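OBG-type G domain-containing protein (Pyrococcus horikoshii, PDB 2E87) probably binds GTP as an Obg-type GTPase of the NOG1 family, and holds GDP in this crystal form, its cellular role being unknown. Local coordinates at residues Thr221-Asn233 with Ile268-Asp280. Numbering follows the deposited sequence.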
# COMPACT_ATOMS: atom_id res chain seq x y z
N THR A 221 -1.27 17.95 -4.64
CA THR A 221 -1.78 16.94 -5.54
C THR A 221 -1.55 17.12 -7.03
O THR A 221 -2.45 16.86 -7.84
CB THR A 221 -3.27 16.77 -5.28
OG1 THR A 221 -3.92 18.04 -5.46
CG2 THR A 221 -3.50 16.30 -3.86
N PRO A 222 -0.34 17.54 -7.43
CA PRO A 222 -0.14 17.71 -8.87
C PRO A 222 -0.45 16.40 -9.61
O PRO A 222 -0.06 15.32 -9.17
CB PRO A 222 1.33 18.10 -8.98
CG PRO A 222 1.96 17.29 -7.85
CD PRO A 222 0.95 17.46 -6.71
N GLY A 223 -1.15 16.51 -10.73
CA GLY A 223 -1.49 15.33 -11.49
C GLY A 223 -2.64 14.53 -10.93
O GLY A 223 -3.04 13.54 -11.53
N LEU A 224 -3.17 14.96 -9.79
CA LEU A 224 -4.27 14.25 -9.15
C LEU A 224 -5.53 15.12 -8.96
O LEU A 224 -6.63 14.76 -9.41
CB LEU A 224 -3.80 13.70 -7.79
CG LEU A 224 -2.57 12.76 -7.79
CD1 LEU A 224 -2.18 12.39 -6.35
CD2 LEU A 224 -2.85 11.48 -8.60
N LEU A 225 -5.39 16.25 -8.28
CA LEU A 225 -6.54 17.11 -8.05
C LEU A 225 -6.37 18.45 -8.73
O LEU A 225 -6.85 19.47 -8.24
CB LEU A 225 -6.77 17.29 -6.55
CG LEU A 225 -7.25 16.03 -5.84
CD1 LEU A 225 -7.40 16.30 -4.36
CD2 LEU A 225 -8.59 15.58 -6.43
N ASP A 226 -5.71 18.43 -9.88
CA ASP A 226 -5.44 19.63 -10.66
C ASP A 226 -6.06 19.54 -12.05
O ASP A 226 -5.66 20.26 -12.96
CB ASP A 226 -3.93 19.85 -10.79
CG ASP A 226 -3.25 18.74 -11.53
OD1 ASP A 226 -2.02 18.82 -11.75
OD2 ASP A 226 -3.94 17.77 -11.88
N ARG A 227 -7.03 18.65 -12.20
CA ARG A 227 -7.71 18.47 -13.47
C ARG A 227 -8.99 17.67 -13.30
O ARG A 227 -9.14 16.92 -12.34
CB ARG A 227 -6.79 17.78 -14.47
CG ARG A 227 -6.45 16.37 -14.11
CD ARG A 227 -5.15 15.98 -14.75
NE ARG A 227 -4.09 16.90 -14.34
CZ ARG A 227 -2.81 16.76 -14.65
NH1 ARG A 227 -2.41 15.72 -15.38
NH2 ARG A 227 -1.92 17.65 -14.23
N PRO A 228 -9.95 17.84 -14.22
CA PRO A 228 -11.23 17.13 -14.16
C PRO A 228 -11.03 15.64 -13.85
O PRO A 228 -10.26 14.96 -14.53
CB PRO A 228 -11.80 17.35 -15.56
CG PRO A 228 -11.30 18.69 -15.90
CD PRO A 228 -9.86 18.62 -15.46
N ILE A 229 -11.70 15.17 -12.81
CA ILE A 229 -11.61 13.77 -12.40
C ILE A 229 -12.41 12.94 -13.39
O ILE A 229 -12.01 11.83 -13.73
CB ILE A 229 -12.17 13.56 -10.96
CG1 ILE A 229 -11.51 14.54 -9.99
CG2 ILE A 229 -11.91 12.13 -10.50
CD1 ILE A 229 -12.09 14.52 -8.59
N SER A 230 -13.53 13.49 -13.85
CA SER A 230 -14.41 12.82 -14.80
C SER A 230 -13.69 12.37 -16.07
O SER A 230 -13.94 11.27 -16.57
CB SER A 230 -15.55 13.76 -15.19
OG SER A 230 -16.31 14.10 -14.05
N GLU A 231 -12.81 13.21 -16.59
CA GLU A 231 -12.05 12.89 -17.79
C GLU A 231 -10.97 11.84 -17.51
O GLU A 231 -9.91 11.85 -18.14
CB GLU A 231 -11.39 14.16 -18.33
CG GLU A 231 -12.34 15.15 -19.00
CD GLU A 231 -12.26 15.08 -20.52
OE1 GLU A 231 -11.23 15.51 -21.09
OE2 GLU A 231 -13.23 14.59 -21.15
N ARG A 232 -11.25 10.93 -16.58
CA ARG A 232 -10.28 9.91 -16.17
C ARG A 232 -10.75 8.46 -16.20
O ARG A 232 -11.94 8.17 -16.06
CB ARG A 232 -9.80 10.22 -14.75
CG ARG A 232 -9.17 11.59 -14.55
CD ARG A 232 -7.66 11.49 -14.66
NE ARG A 232 -6.99 12.42 -13.76
CZ ARG A 232 -5.71 12.35 -13.44
NH1 ARG A 232 -4.94 11.38 -13.94
NH2 ARG A 232 -5.19 13.24 -12.61
N ASN A 233 -9.79 7.55 -16.37
CA ASN A 233 -10.04 6.10 -16.37
C ASN A 233 -10.60 5.76 -15.00
O ASN A 233 -10.34 6.49 -14.04
CB ASN A 233 -8.73 5.32 -16.53
CG ASN A 233 -7.98 5.72 -17.77
OD1 ASN A 233 -7.79 6.90 -18.05
ND2 ASN A 233 -7.52 4.72 -18.52
N ILE A 268 -13.38 27.39 -10.98
CA ILE A 268 -14.60 27.11 -10.20
C ILE A 268 -15.18 25.74 -10.58
O ILE A 268 -15.63 24.99 -9.73
CB ILE A 268 -15.68 28.21 -10.40
CG1 ILE A 268 -15.33 29.44 -9.57
CG2 ILE A 268 -17.04 27.70 -9.97
CD1 ILE A 268 -16.22 30.65 -9.89
N HIS A 269 -15.16 25.40 -11.86
CA HIS A 269 -15.70 24.10 -12.24
C HIS A 269 -14.93 23.00 -11.53
O HIS A 269 -15.53 22.07 -11.00
CB HIS A 269 -15.64 23.90 -13.75
CG HIS A 269 -16.61 24.75 -14.50
ND1 HIS A 269 -16.53 24.95 -15.86
CD2 HIS A 269 -17.70 25.44 -14.08
CE1 HIS A 269 -17.52 25.73 -16.25
NE2 HIS A 269 -18.24 26.04 -15.19
N LEU A 270 -13.61 23.13 -11.52
CA LEU A 270 -12.77 22.13 -10.89
C LEU A 270 -13.06 22.07 -9.40
O LEU A 270 -13.19 20.99 -8.84
CB LEU A 270 -11.29 22.42 -11.12
CG LEU A 270 -10.37 21.28 -10.67
CD1 LEU A 270 -10.68 20.03 -11.48
CD2 LEU A 270 -8.92 21.68 -10.85
N PHE A 271 -13.16 23.23 -8.77
CA PHE A 271 -13.44 23.25 -7.35
C PHE A 271 -14.73 22.47 -7.05
O PHE A 271 -14.78 21.68 -6.10
CB PHE A 271 -13.61 24.68 -6.85
CG PHE A 271 -14.30 24.77 -5.53
CD1 PHE A 271 -13.61 24.53 -4.35
CD2 PHE A 271 -15.66 25.01 -5.47
CE1 PHE A 271 -14.27 24.52 -3.13
CE2 PHE A 271 -16.34 24.99 -4.24
CZ PHE A 271 -15.64 24.75 -3.07
N GLU A 272 -15.76 22.68 -7.85
CA GLU A 272 -17.04 22.01 -7.64
C GLU A 272 -16.94 20.50 -7.83
O GLU A 272 -17.56 19.73 -7.10
CB GLU A 272 -18.11 22.61 -8.55
CG GLU A 272 -18.20 24.12 -8.43
CD GLU A 272 -19.28 24.73 -9.30
OE1 GLU A 272 -19.28 24.47 -10.53
OE2 GLU A 272 -20.11 25.49 -8.75
N GLU A 273 -16.17 20.07 -8.82
CA GLU A 273 -15.99 18.65 -9.06
C GLU A 273 -15.20 18.02 -7.90
O GLU A 273 -15.51 16.93 -7.45
CB GLU A 273 -15.25 18.42 -10.37
CG GLU A 273 -15.47 17.04 -10.92
CD GLU A 273 -14.41 16.65 -11.91
OE1 GLU A 273 -13.28 16.36 -11.47
OE2 GLU A 273 -14.70 16.64 -13.13
N VAL A 274 -14.19 18.72 -7.40
CA VAL A 274 -13.38 18.20 -6.30
C VAL A 274 -14.14 18.27 -4.98
O VAL A 274 -14.05 17.35 -4.15
CB VAL A 274 -12.04 18.98 -6.18
CG1 VAL A 274 -11.30 18.60 -4.91
CG2 VAL A 274 -11.17 18.68 -7.38
N HIS A 275 -14.89 19.35 -4.78
CA HIS A 275 -15.67 19.56 -3.56
C HIS A 275 -16.73 18.48 -3.41
O HIS A 275 -17.13 18.11 -2.29
CB HIS A 275 -16.36 20.92 -3.59
CG HIS A 275 -16.98 21.31 -2.29
ND1 HIS A 275 -18.23 21.88 -2.20
CD2 HIS A 275 -16.51 21.23 -1.02
CE1 HIS A 275 -18.51 22.13 -0.94
NE2 HIS A 275 -17.48 21.75 -0.20
N GLY A 276 -17.19 17.99 -4.56
CA GLY A 276 -18.21 16.96 -4.60
C GLY A 276 -17.66 15.56 -4.41
O GLY A 276 -18.34 14.71 -3.86
N GLU A 277 -16.44 15.31 -4.86
CA GLU A 277 -15.85 13.99 -4.72
C GLU A 277 -15.42 13.71 -3.29
O GLU A 277 -15.26 12.57 -2.91
CB GLU A 277 -14.64 13.85 -5.65
CG GLU A 277 -15.00 13.77 -7.11
CD GLU A 277 -15.66 12.46 -7.47
OE1 GLU A 277 -16.60 12.03 -6.76
OE2 GLU A 277 -15.25 11.84 -8.48
N PHE A 278 -15.23 14.76 -2.50
CA PHE A 278 -14.80 14.61 -1.12
C PHE A 278 -15.78 15.25 -0.14
O PHE A 278 -15.39 16.08 0.67
CB PHE A 278 -13.41 15.24 -0.92
CG PHE A 278 -12.31 14.57 -1.73
CD1 PHE A 278 -12.01 14.98 -3.02
CD2 PHE A 278 -11.58 13.51 -1.18
CE1 PHE A 278 -11.00 14.36 -3.76
CE2 PHE A 278 -10.57 12.88 -1.92
CZ PHE A 278 -10.28 13.31 -3.21
N LYS A 279 -17.05 14.85 -0.22
CA LYS A 279 -18.11 15.39 0.64
C LYS A 279 -17.93 15.20 2.15
O LYS A 279 -18.52 15.95 2.94
CB LYS A 279 -19.46 14.80 0.23
CG LYS A 279 -19.89 15.15 -1.19
CD LYS A 279 -21.14 14.38 -1.60
CE LYS A 279 -21.56 14.73 -3.03
NZ LYS A 279 -22.60 13.79 -3.57
N ASP A 280 -17.14 14.21 2.55
CA ASP A 280 -16.93 13.94 3.98
C ASP A 280 -15.69 14.56 4.61
O ASP A 280 -15.35 14.26 5.75
CB ASP A 280 -16.92 12.44 4.25
CG ASP A 280 -18.20 11.78 3.82
OD1 ASP A 280 -19.28 12.19 4.31
OD2 ASP A 280 -18.12 10.85 2.99
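The carboxylate of E273 meets the start of the type I turn I229–R232. S230 OG donates to E273 OE2 over 3.1 Å, arriving 63° out of the carboxylate plane, and S230 N adds a weak, long bond to the same oxygen. I229 N points at E273 OE1 nearly straight (165°), although the modelled separation is too short to be taken literally. With CG anti to the backbone N (chi1 -159°) and an extended chain, E273 projects from helix 264-277 to these amides. The I229 side chain runs obliquely past the OE1 end of E273, and its CD1 lies 3.3 Å from E277 CG, meeting that side chain from the opposite direction. Cutting I229 back to an alanine is likely to lose this CD1 contact and open a gap beside E277 CG. Deeper in, L225 CD2 packs 4.1 Å from V274 CG2 and 3.8 Å from F278 CE1, obliquely to the ring. One turn earlier, L270 CD1 sits 3.4 Å from R227 C, against loop backbone. The loop, which carries G223 just after strand 214-220 and so probably corresponds to switch II of G domains, is thus held between helix 264-277 and helix 234-241, where L225 touches I240, while L225 also reaches V171 of strand 169-173.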